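Local coordinates for Keto/oxoacid ferredoxin oxidoreductase, gamma subunit (Geobacter sulfurreducens, PDB 3ON3), which is probably the gamma subunit of a ferredoxin-dependent 2-oxoacid oxidoreductase, a class of enzyme that oxidatively decarboxylates 2-oxoacids to acyl-CoA and passes the electrons to ferredoxin, at residues Ala21-Ala26 and Leu156-Glu161; Leu75-Glu80 and Phe115-Thr120; Asn119-Asp124 and Asn132-Gly137; Ala138-Ala141 and Val145-Lys148; Glu149-Ala154 and Lys169-Gly174. One frame throughout, in Å; residues are numbered along the deposited sequence.

Contact 1 of 5, residues Ala21-Ala26 and Leu156-Glu161. With SO4 (sulfate ion), chain C.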
# COMPACT_ATOMS: atom_id res chain seq x y z
N ALA B 21 6.41 0.01 3.62
CA ALA B 21 6.71 0.46 4.98
C ALA B 21 5.47 1.05 5.63
O ALA B 21 5.15 0.74 6.77
CB ALA B 21 7.86 1.48 4.99
N GLY B 22 4.79 1.90 4.88
CA GLY B 22 3.54 2.49 5.33
C GLY B 22 2.54 1.41 5.68
O GLY B 22 1.90 1.45 6.73
N VAL B 23 2.41 0.43 4.79
CA VAL B 23 1.47 -0.65 5.01
C VAL B 23 1.81 -1.47 6.27
O VAL B 23 0.95 -1.71 7.11
CB VAL B 23 1.36 -1.56 3.80
CG1 VAL B 23 0.70 -2.87 4.20
CG2 VAL B 23 0.57 -0.85 2.68
N ILE B 24 3.07 -1.89 6.38
CA ILE B 24 3.56 -2.57 7.57
C ILE B 24 3.27 -1.79 8.87
O ILE B 24 2.75 -2.36 9.85
CB ILE B 24 5.06 -2.86 7.45
CG1 ILE B 24 5.30 -3.88 6.34
CG2 ILE B 24 5.62 -3.36 8.77
CD1 ILE B 24 6.76 -4.10 6.01
N MSE B 25 3.57 -0.49 8.88
CA MSE B 25 3.27 0.35 10.04
C MSE B 25 1.79 0.39 10.38
O MSE B 25 1.43 0.35 11.56
CB MSE B 25 3.77 1.79 9.84
CG MSE B 25 5.16 2.06 10.35
SE MSE B 25 5.39 1.97 12.29
CE MSE B 25 3.60 2.49 12.82
N ALA B 26 0.93 0.49 9.36
CA ALA B 26 -0.52 0.54 9.58
C ALA B 26 -1.06 -0.78 10.18
O ALA B 26 -1.90 -0.76 11.08
CB ALA B 26 -1.26 0.90 8.26
N LEU B 156 7.19 -9.29 9.34
CA LEU B 156 7.47 -10.65 8.93
C LEU B 156 6.31 -11.29 8.15
O LEU B 156 6.51 -12.23 7.41
CB LEU B 156 7.87 -11.50 10.14
CG LEU B 156 9.10 -10.96 10.86
CD1 LEU B 156 9.33 -11.67 12.18
CD2 LEU B 156 10.33 -11.06 9.97
N SER B 157 5.11 -10.77 8.32
CA SER B 157 3.95 -11.30 7.61
C SER B 157 3.90 -10.79 6.16
O SER B 157 3.18 -11.35 5.33
CB SER B 157 2.66 -10.94 8.34
OG SER B 157 2.73 -11.37 9.69
N ARG B 158 4.69 -9.76 5.86
CA ARG B 158 4.73 -9.18 4.51
C ARG B 158 6.04 -9.52 3.79
O ARG B 158 6.48 -8.79 2.91
CB ARG B 158 4.56 -7.66 4.59
CG ARG B 158 3.18 -7.24 5.07
CD ARG B 158 2.36 -6.86 3.88
NE ARG B 158 0.95 -6.63 4.18
CZ ARG B 158 -0.00 -6.80 3.26
NH1 ARG B 158 0.33 -7.22 2.05
NH2 ARG B 158 -1.27 -6.57 3.56
N VAL B 159 6.64 -10.64 4.14
CA VAL B 159 7.96 -10.97 3.65
C VAL B 159 7.93 -12.45 3.27
O VAL B 159 7.18 -13.22 3.86
CB VAL B 159 9.01 -10.68 4.77
CG1 VAL B 159 10.12 -11.72 4.82
CG2 VAL B 159 9.54 -9.23 4.68
N PRO B 160 8.72 -12.85 2.27
CA PRO B 160 8.75 -14.26 1.85
C PRO B 160 9.52 -15.09 2.86
O PRO B 160 10.49 -14.60 3.45
CB PRO B 160 9.53 -14.23 0.52
CG PRO B 160 9.68 -12.78 0.17
CD PRO B 160 9.62 -12.02 1.45
N GLU B 161 9.10 -16.34 3.02
CA GLU B 161 9.71 -17.27 3.94
C GLU B 161 11.20 -17.40 3.69
O GLU B 161 11.98 -17.57 4.63
CB GLU B 161 9.06 -18.65 3.83
CG GLU B 161 9.65 -19.66 4.83
CD GLU B 161 8.92 -20.99 4.86
OE1 GLU B 161 7.68 -20.99 4.88
OE2 GLU B 161 9.59 -22.05 4.88
S SO4 C . -3.08 -7.82 0.57
O1 SO4 C . -1.88 -7.25 -0.03
O2 SO4 C . -3.51 -8.95 -0.23
O3 SO4 C . -2.74 -8.27 1.92
O4 SO4 C . -4.16 -6.84 0.67
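Val23 sends CG1 out anti to its backbone N (chi1 163°), while Arg158 sets CG beside its own N and bends at chi2 (-100°), and these two choices lay the arginine chain against helix 18-32. Val23 CG1 then comes over one face of the guanidinium, 3.8 Å from Arg158 NE, the two side chains crossing at about a right angle. One residue on, Ile24 slides past the arginine in the opposite direction, with its CG1 4.2 Å from Arg158 CG. The aliphatic root of the arginine is thus held by Ile24 and its flat end by Val23. The charge is used at the edge of the group, where the sulfur of a sulfate lies in the guanidinium plane. Arg158 NH1 gives a nearly straight bond to sulfate O1 (3.0 Å, 169°), and Arg158 NH2 reaches sulfate O3 at 2.8 Å by a more bent one. Arg158 NH2 also forms a salt bridge with Glu27, which probably helps fix the rotation of the group and offsets part of its charge. Gly17 N of the second subunit binds the same sulfate, and Ile19 of that subunit packs on Val23 and Arg158. The ion probably comes from the crystallisation liquor; the arrangement is that of an arginine just past the end of helix 148-157 forming an anion site at the subunit interface.

Contact 2 of 5, residues Leu75-Glu80 and Phe115-Thr120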
# COMPACT_ATOMS: atom_id res chain seq x y z
N LEU B 75 10.33 10.19 7.83
CA LEU B 75 11.50 9.53 7.29
C LEU B 75 11.84 10.16 5.96
O LEU B 75 10.97 10.35 5.14
CB LEU B 75 11.22 8.05 7.07
CG LEU B 75 12.32 7.41 6.22
CD1 LEU B 75 13.61 7.27 7.03
CD2 LEU B 75 11.88 6.07 5.66
N ALA B 76 13.12 10.47 5.74
CA ALA B 76 13.60 10.93 4.45
C ALA B 76 14.87 10.17 4.05
O ALA B 76 15.92 10.33 4.65
CB ALA B 76 13.87 12.44 4.47
N LEU B 77 14.76 9.34 3.02
CA LEU B 77 15.90 8.55 2.58
C LEU B 77 16.78 9.30 1.57
O LEU B 77 17.92 8.90 1.30
CB LEU B 77 15.43 7.20 2.01
CG LEU B 77 14.94 6.15 3.02
CD1 LEU B 77 14.39 4.91 2.31
CD2 LEU B 77 16.04 5.78 4.03
N THR B 78 16.25 10.39 1.02
CA THR B 78 16.98 11.24 0.07
C THR B 78 16.92 12.71 0.45
O THR B 78 15.96 13.15 1.08
CB THR B 78 16.43 11.11 -1.37
OG1 THR B 78 15.15 11.75 -1.45
CG2 THR B 78 16.30 9.65 -1.80
N GLN B 79 17.94 13.47 0.05
CA GLN B 79 18.00 14.93 0.24
C GLN B 79 16.76 15.63 -0.31
O GLN B 79 16.17 16.50 0.34
CB GLN B 79 19.25 15.50 -0.45
CG GLN B 79 19.51 16.98 -0.17
CD GLN B 79 19.81 17.23 1.29
OE1 GLN B 79 20.84 16.81 1.81
NE2 GLN B 79 18.91 17.94 1.97
N GLU B 80 16.40 15.25 -1.52
CA GLU B 80 15.16 15.64 -2.19
C GLU B 80 13.91 15.49 -1.32
O GLU B 80 13.11 16.41 -1.20
CB GLU B 80 15.00 14.81 -3.46
CG GLU B 80 16.05 15.10 -4.55
CD GLU B 80 17.51 14.95 -4.08
OE1 GLU B 80 17.78 14.17 -3.13
OE2 GLU B 80 18.39 15.62 -4.68
N PHE B 115 21.47 8.00 10.46
CA PHE B 115 22.44 6.92 10.33
C PHE B 115 22.42 6.34 8.95
O PHE B 115 21.58 6.72 8.13
CB PHE B 115 22.31 5.84 11.43
CG PHE B 115 21.14 4.89 11.27
CD1 PHE B 115 21.30 3.68 10.62
CD2 PHE B 115 19.90 5.18 11.84
CE1 PHE B 115 20.25 2.77 10.50
CE2 PHE B 115 18.83 4.28 11.73
CZ PHE B 115 19.00 3.07 11.05
N ASN B 116 23.36 5.45 8.68
CA ASN B 116 23.52 4.86 7.36
C ASN B 116 22.47 3.80 7.06
O ASN B 116 22.80 2.63 6.88
CB ASN B 116 24.94 4.30 7.19
CG ASN B 116 25.27 3.23 8.21
OD1 ASN B 116 24.61 3.09 9.25
ND2 ASN B 116 26.31 2.46 7.92
N ILE B 117 21.21 4.21 7.00
CA ILE B 117 20.09 3.31 6.76
C ILE B 117 20.28 2.41 5.54
O ILE B 117 20.11 1.19 5.62
CB ILE B 117 18.77 4.08 6.55
CG1 ILE B 117 18.41 4.86 7.82
CG2 ILE B 117 17.66 3.12 6.19
CD1 ILE B 117 17.28 5.89 7.64
N ILE B 118 20.59 3.03 4.42
CA ILE B 118 20.69 2.30 3.16
C ILE B 118 21.87 1.32 3.21
O ILE B 118 21.77 0.19 2.76
CB ILE B 118 20.81 3.26 1.95
CG1 ILE B 118 19.42 3.71 1.49
CG2 ILE B 118 21.45 2.56 0.79
CD1 ILE B 118 19.18 5.18 1.55
N ASN B 119 22.97 1.77 3.80
CA ASN B 119 24.19 1.01 3.83
C ASN B 119 24.15 -0.09 4.88
O ASN B 119 24.80 -1.12 4.74
CB ASN B 119 25.36 1.93 4.10
CG ASN B 119 26.62 1.48 3.41
OD1 ASN B 119 27.46 0.81 4.02
ND2 ASN B 119 26.75 1.82 2.14
N THR B 120 23.39 0.15 5.93
CA THR B 120 23.09 -0.92 6.88
C THR B 120 22.44 -2.07 6.11
O THR B 120 22.93 -3.20 6.14
CB THR B 120 22.15 -0.45 8.01
OG1 THR B 120 22.84 0.49 8.85
CG2 THR B 120 21.69 -1.64 8.84
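Asn116 O, just ahead of helix 117-125, is gripped twice by Thr120: Thr120 N bonds to it at 2.7 Å, and Thr120 OG1 gives it a second bond of 2.9 Å from 52° above the carbonyl plane. This double hold ties down the first turn of the helix, whose Ile117 and Ile118 pack on Leu75 and Leu77, at and just past the end of strand 71-76. The Leu77 and Ile117 side chains cross at about a right angle, with Leu77 CD2 touching both ends of the isoleucine, Ile117 CG2 and CD1, at 3.8 Å each. Ile117 CD1 also reaches Leu75 CD1, at 4.0 Å. Here the helix that follows edge strand 111-115 packs over the carboxyl end of strands 71-76, 93-98 and 111-115, the parallel part of a mixed alpha/beta sheet; Leu96 of the middle strand touches both Leu75 and Ile117. Ile118 adds to the apolar cluster beside Ile117, its CD1 lying 4.0 Å from Leu77 CD2 and 3.9 Å from Leu77 O. Leu77 reaches them with CG set beside its backbone N (chi1 -73°). The same Thr120 OG1 is also hydrogen-bonded to Lys177 of helix 164-181, and Asp98 OD2 takes the amide of Ile118.

Contact 3 of 5, residues Asn119-Asp124 and Asn132-Gly137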
# COMPACT_ATOMS: atom_id res chain seq x y z
N ASN B 119 22.97 1.77 3.80
CA ASN B 119 24.19 1.01 3.83
C ASN B 119 24.15 -0.09 4.88
O ASN B 119 24.80 -1.12 4.74
CB ASN B 119 25.36 1.93 4.10
CG ASN B 119 26.62 1.48 3.41
OD1 ASN B 119 27.46 0.81 4.02
ND2 ASN B 119 26.75 1.82 2.14
N THR B 120 23.39 0.15 5.93
CA THR B 120 23.09 -0.92 6.88
C THR B 120 22.44 -2.07 6.11
O THR B 120 22.93 -3.20 6.14
CB THR B 120 22.15 -0.45 8.01
OG1 THR B 120 22.84 0.49 8.85
CG2 THR B 120 21.69 -1.64 8.84
N ALA B 121 21.36 -1.77 5.40
CA ALA B 121 20.66 -2.77 4.60
C ALA B 121 21.62 -3.45 3.63
O ALA B 121 21.65 -4.68 3.53
CB ALA B 121 19.49 -2.13 3.83
N LYS B 122 22.41 -2.64 2.93
CA LYS B 122 23.27 -3.15 1.86
C LYS B 122 24.46 -3.97 2.37
O LYS B 122 24.74 -5.04 1.86
CB LYS B 122 23.75 -2.02 0.94
CG LYS B 122 24.45 -2.54 -0.33
CD LYS B 122 25.50 -1.58 -0.92
CE LYS B 122 26.35 -2.32 -1.97
NZ LYS B 122 27.54 -1.57 -2.50
N ASN B 123 25.15 -3.47 3.39
CA ASN B 123 26.41 -4.10 3.83
C ASN B 123 26.30 -5.01 5.05
O ASN B 123 26.96 -6.04 5.12
CB ASN B 123 27.48 -3.03 4.06
CG ASN B 123 28.07 -2.52 2.76
OD1 ASN B 123 28.67 -3.28 2.00
ND2 ASN B 123 27.92 -1.23 2.51
N ASP B 124 25.49 -4.62 6.01
CA ASP B 124 25.35 -5.39 7.24
C ASP B 124 24.41 -6.57 7.04
O ASP B 124 24.76 -7.71 7.35
CB ASP B 124 24.85 -4.50 8.39
CG ASP B 124 25.76 -3.31 8.63
OD1 ASP B 124 26.83 -3.25 7.98
OD2 ASP B 124 25.42 -2.44 9.45
N ASN B 132 14.13 -0.14 3.43
CA ASN B 132 12.86 0.28 4.01
C ASN B 132 12.50 -0.45 5.31
O ASN B 132 11.78 0.10 6.13
CB ASN B 132 11.72 0.11 3.00
CG ASN B 132 11.54 -1.33 2.54
OD1 ASN B 132 12.49 -2.12 2.49
ND2 ASN B 132 10.31 -1.68 2.21
N ILE B 133 13.00 -1.68 5.47
CA ILE B 133 12.74 -2.47 6.69
C ILE B 133 13.63 -1.95 7.81
O ILE B 133 13.18 -1.77 8.92
CB ILE B 133 12.97 -4.00 6.48
CG1 ILE B 133 12.16 -4.53 5.30
CG2 ILE B 133 12.62 -4.80 7.75
CD1 ILE B 133 10.68 -4.11 5.31
N VAL B 134 14.89 -1.70 7.48
CA VAL B 134 15.78 -0.98 8.39
C VAL B 134 15.15 0.31 8.92
O VAL B 134 15.12 0.54 10.13
CB VAL B 134 17.10 -0.63 7.74
CG1 VAL B 134 18.02 0.04 8.78
CG2 VAL B 134 17.74 -1.88 7.17
N ALA B 135 14.62 1.13 8.02
CA ALA B 135 14.06 2.42 8.39
C ALA B 135 12.83 2.23 9.28
O ALA B 135 12.54 3.03 10.16
CB ALA B 135 13.69 3.21 7.14
N LEU B 136 12.10 1.16 9.02
CA LEU B 136 10.88 0.86 9.74
C LEU B 136 11.21 0.47 11.18
O LEU B 136 10.53 0.88 12.12
CB LEU B 136 10.15 -0.27 9.01
CG LEU B 136 8.74 -0.71 9.41
CD1 LEU B 136 8.79 -1.54 10.71
CD2 LEU B 136 7.81 0.49 9.52
N GLY B 137 12.26 -0.33 11.34
CA GLY B 137 12.77 -0.67 12.66
C GLY B 137 13.21 0.60 13.38
O GLY B 137 12.93 0.81 14.57
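Helices 117-125 and 131-143 come close at Ala121 and Val134, whose CA atoms are 6.4 Å apart, and the first of them widens into a pi-type turn over 120-124. Val134 carries the contact with both methyls. With CG1 anti to the backbone N (chi1 -176°), CG2 is left beside that N, and the two branches straddle neighbouring residues of the other helix. Val134 CG2 sits on Ala121, 3.8 Å from Ala121 CB and 4.0 Å from Ala121 CA, a short side chain that lets the backbones approach. Val134 CG1 meets the methyl branch of Thr120, CG2, at 4.0 Å. Lys177, the polar partner of Thr120, also forms a salt bridge with Asp124 OD2 one turn later. Phe115 of strand 111-115 packs on both Thr120 and Val134, and Ala170 of helix 164-181 on Val134. On the outer side of helix 117-125, Asn123 ND2 makes a short, poorly directed bond to Asn119 OD1 (2.6 Å), well above the carbonyl plane and off its lone pairs. The interface between the two helices is small and wholly aliphatic, so its hold comes from methyl packing in the interior, with polar bonds kept to the flanks.

Contact 4 of 5, residues Ala138-Ala141 and Val145-Lys148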
# COMPACT_ATOMS: atom_id res chain seq x y z
N ALA B 138 13.88 1.47 12.64
CA ALA B 138 14.33 2.74 13.22
C ALA B 138 13.14 3.60 13.64
O ALA B 138 13.17 4.17 14.73
CB ALA B 138 15.22 3.48 12.25
N MSE B 139 12.12 3.67 12.80
CA MSE B 139 10.95 4.51 13.05
C MSE B 139 10.15 4.04 14.25
O MSE B 139 9.55 4.84 14.96
CB MSE B 139 10.01 4.53 11.83
CG MSE B 139 10.10 5.76 10.98
SE MSE B 139 9.88 7.46 11.93
CE MSE B 139 11.24 8.32 10.88
N VAL B 140 10.11 2.72 14.44
CA VAL B 140 9.42 2.12 15.59
C VAL B 140 10.18 2.47 16.87
O VAL B 140 9.58 2.91 17.84
CB VAL B 140 9.27 0.57 15.42
CG1 VAL B 140 8.74 -0.11 16.69
CG2 VAL B 140 8.37 0.24 14.19
N ALA B 141 11.50 2.26 16.85
CA ALA B 141 12.35 2.66 17.97
C ALA B 141 12.12 4.12 18.39
O ALA B 141 11.85 4.40 19.56
CB ALA B 141 13.83 2.43 17.66
N VAL B 145 5.30 4.41 18.57
CA VAL B 145 3.87 4.46 18.25
C VAL B 145 3.22 3.07 18.32
O VAL B 145 2.05 2.94 18.69
CB VAL B 145 3.58 5.19 16.88
CG1 VAL B 145 4.04 4.35 15.69
CG2 VAL B 145 2.12 5.51 16.76
N VAL B 146 3.99 2.04 17.97
CA VAL B 146 3.54 0.65 18.08
C VAL B 146 4.56 -0.15 18.87
O VAL B 146 5.74 0.23 18.91
CB VAL B 146 3.36 -0.01 16.69
CG1 VAL B 146 2.23 0.69 15.91
CG2 VAL B 146 4.66 0.02 15.87
N SER B 147 4.13 -1.26 19.48
CA SER B 147 5.08 -2.12 20.20
C SER B 147 6.05 -2.72 19.19
O SER B 147 5.72 -2.86 18.01
CB SER B 147 4.35 -3.25 20.96
OG SER B 147 3.62 -4.08 20.07
N LYS B 148 7.24 -3.05 19.67
CA LYS B 148 8.23 -3.71 18.83
C LYS B 148 7.66 -5.03 18.33
O LYS B 148 7.88 -5.41 17.17
CB LYS B 148 9.54 -3.94 19.61
CG LYS B 148 10.65 -4.63 18.80
CD LYS B 148 11.81 -5.12 19.70
CE LYS B 148 13.03 -5.56 18.87
NZ LYS B 148 14.03 -6.36 19.67
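Val140, on helix 131-143, and Val146, on the connection to helix 148-157, form the tight half of this contact, their side chains crossing at about a right angle. Val146 CG2 lies between its backbone N and carbonyl carbon (the CG1 branch at chi1 -65°), and from there it faces both methyls of Val140, 4.1 Å from Val140 CG2 and 4.2 Å from Val140 CG1. Val140 CG1, anti to its own backbone N, also rests against the turning backbone: it is 3.7 Å from Val146 O, 4.3 Å from Ser147 O and 4.2 Å from Lys148 CA. One valine branch thus fills the inside of the bend, and the selenomethionine Met25 of helix 18-32 packs on both valines. The other half is looser and more polar. Beyond its CA, Lys148 leads away from Val140 in an extended chain; its NZ is hydrogen-bonded to Gln172, and it makes a cation-pi contact with Phe175 of helix 164-181. Val145, partly exposed, keeps its side chain 5.6 Å from segment 138-141 and packs instead on Met25 and strand 6-12. Ser147 turns its CB away from helix 131-143, and its OG accepts from Ala150 N, which makes it the N-cap of helix 148-157. The whole is a tight connection between two consecutive helices, in which a buried valine pair closes the corner and a serine N-cap opens the second helix.

Contact 5 of 5, residues Glu149-Ala154 and Lys169-Gly174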
# COMPACT_ATOMS: atom_id res chain seq x y z
N GLU B 149 6.90 -5.73 19.18
CA GLU B 149 6.28 -6.99 18.79
C GLU B 149 5.29 -6.81 17.63
O GLU B 149 5.31 -7.60 16.67
CB GLU B 149 5.62 -7.72 19.98
CG GLU B 149 4.83 -8.97 19.57
CD GLU B 149 4.12 -9.71 20.72
OE1 GLU B 149 4.11 -9.24 21.87
OE2 GLU B 149 3.54 -10.79 20.45
N ALA B 150 4.42 -5.80 17.72
CA ALA B 150 3.44 -5.50 16.68
C ALA B 150 4.12 -5.28 15.34
O ALA B 150 3.72 -5.84 14.31
CB ALA B 150 2.62 -4.25 17.05
N ALA B 151 5.15 -4.46 15.36
CA ALA B 151 5.87 -4.11 14.14
C ALA B 151 6.60 -5.31 13.57
O ALA B 151 6.63 -5.51 12.34
CB ALA B 151 6.85 -2.93 14.40
N GLU B 152 7.22 -6.09 14.45
CA GLU B 152 7.94 -7.28 14.01
C GLU B 152 6.99 -8.26 13.31
O GLU B 152 7.31 -8.80 12.25
CB GLU B 152 8.61 -7.99 15.19
CG GLU B 152 9.56 -9.09 14.71
CD GLU B 152 10.10 -9.99 15.82
OE1 GLU B 152 9.61 -9.93 16.97
OE2 GLU B 152 11.01 -10.78 15.51
N LYS B 153 5.83 -8.51 13.92
CA LYS B 153 4.82 -9.41 13.35
C LYS B 153 4.36 -8.88 12.00
O LYS B 153 4.32 -9.63 11.03
CB LYS B 153 3.62 -9.57 14.28
CG LYS B 153 3.87 -10.47 15.49
CD LYS B 153 2.57 -10.83 16.16
CE LYS B 153 2.77 -11.75 17.34
NZ LYS B 153 1.47 -12.21 17.90
N ALA B 154 4.02 -7.59 11.96
CA ALA B 154 3.67 -6.93 10.70
C ALA B 154 4.76 -7.01 9.62
O ALA B 154 4.45 -7.27 8.46
CB ALA B 154 3.25 -5.46 10.93
N LYS B 169 16.65 -9.46 10.70
CA LYS B 169 17.93 -8.79 10.93
C LYS B 169 17.88 -7.30 10.57
O LYS B 169 18.37 -6.45 11.33
CB LYS B 169 19.05 -9.50 10.17
CG LYS B 169 20.46 -8.99 10.51
CD LYS B 169 21.52 -9.79 9.77
CE LYS B 169 22.92 -9.30 10.10
NZ LYS B 169 23.20 -9.44 11.57
N ALA B 170 17.29 -6.97 9.43
CA ALA B 170 17.17 -5.59 8.99
C ALA B 170 16.35 -4.79 9.99
O ALA B 170 16.71 -3.66 10.36
CB ALA B 170 16.52 -5.52 7.59
N PHE B 171 15.24 -5.36 10.41
CA PHE B 171 14.35 -4.70 11.35
C PHE B 171 15.06 -4.46 12.69
O PHE B 171 15.01 -3.36 13.23
CB PHE B 171 13.09 -5.55 11.55
CG PHE B 171 12.22 -5.10 12.70
CD1 PHE B 171 11.38 -4.00 12.57
CD2 PHE B 171 12.23 -5.81 13.90
CE1 PHE B 171 10.57 -3.60 13.63
CE2 PHE B 171 11.42 -5.41 14.98
CZ PHE B 171 10.59 -4.31 14.84
N GLN B 172 15.70 -5.50 13.21
CA GLN B 172 16.41 -5.42 14.49
C GLN B 172 17.51 -4.36 14.44
O GLN B 172 17.63 -3.53 15.33
CB GLN B 172 17.00 -6.79 14.86
CG GLN B 172 17.81 -6.81 16.14
CD GLN B 172 17.05 -6.23 17.31
OE1 GLN B 172 15.87 -6.49 17.49
NE2 GLN B 172 17.73 -5.44 18.12
N MSE B 173 18.28 -4.37 13.36
CA MSE B 173 19.38 -3.43 13.19
C MSE B 173 18.93 -1.98 13.03
O MSE B 173 19.57 -1.07 13.56
CB MSE B 173 20.27 -3.83 12.03
CG MSE B 173 20.96 -5.17 12.24
SE MSE B 173 22.56 -5.34 11.13
CE MSE B 173 23.69 -4.04 12.04
N GLY B 174 17.87 -1.77 12.26
CA GLY B 174 17.30 -0.43 12.16
C GLY B 174 16.96 0.06 13.57
O GLY B 174 17.29 1.19 13.98
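Phe171 points its ring across to helix 148-157 and meets Glu152 at about a right angle, CG anti to its backbone N (chi1 168°) so that the ring points toward that helix. One ring face receives the backbone of the other helix: Glu152 CA stands 4.0 Å above the ring plane, displaced toward the rim. Glu152 CB touches Phe171 CE2 at 3.8 Å, and Glu152 N is equally near Phe171 CZ. Ala151 approaches the other corner obliquely, its CB 3.9 Å from Phe171 CE1. The ring thus lies against Ala151 and Glu152, two successive residues of a helix whose alanines keep the surface low, where helices 131-143, 148-157 and 164-181 pack together; Ile133 of helix 131-143 also packs on the ring. Past CG, Glu152 turns from apolar to polar use. Its chain runs out extended and away from segment 169-174, the carboxylate plane only 9° from that of the ring though not stacked on it, and OE2 makes a salt bridge with Arg168, one residue ahead of that segment. On the solvent side of helix 148-157, Lys153 NZ makes a rather long salt bridge with Glu149 OE2, at 3.6 Å.

Contacts 2 and 3 share helix 117-125 and meet through Val134, which touches both Phe115 and Ile117. Contact 3 continues along helix 131-143 into contact 4, whose centre is about 8 Å from that of contact 5; Val140 on Ala151 joins these two. Contacts 1 and 5 use helix 148-157, with Ile24 packed against Ala154. Contacts 2, 3 and 5 join mostly buried groups, contact 4 is only partly buried, and contact 1 pairs buried helix residues with an exposed arginine. Contact 1 also differs in chemistry: at the subunit interface its arginine binds an anion, whereas the other four touch no second chain. Contact 2 packs a helix on the sheet; contact 5 sets an aromatic ring between helices.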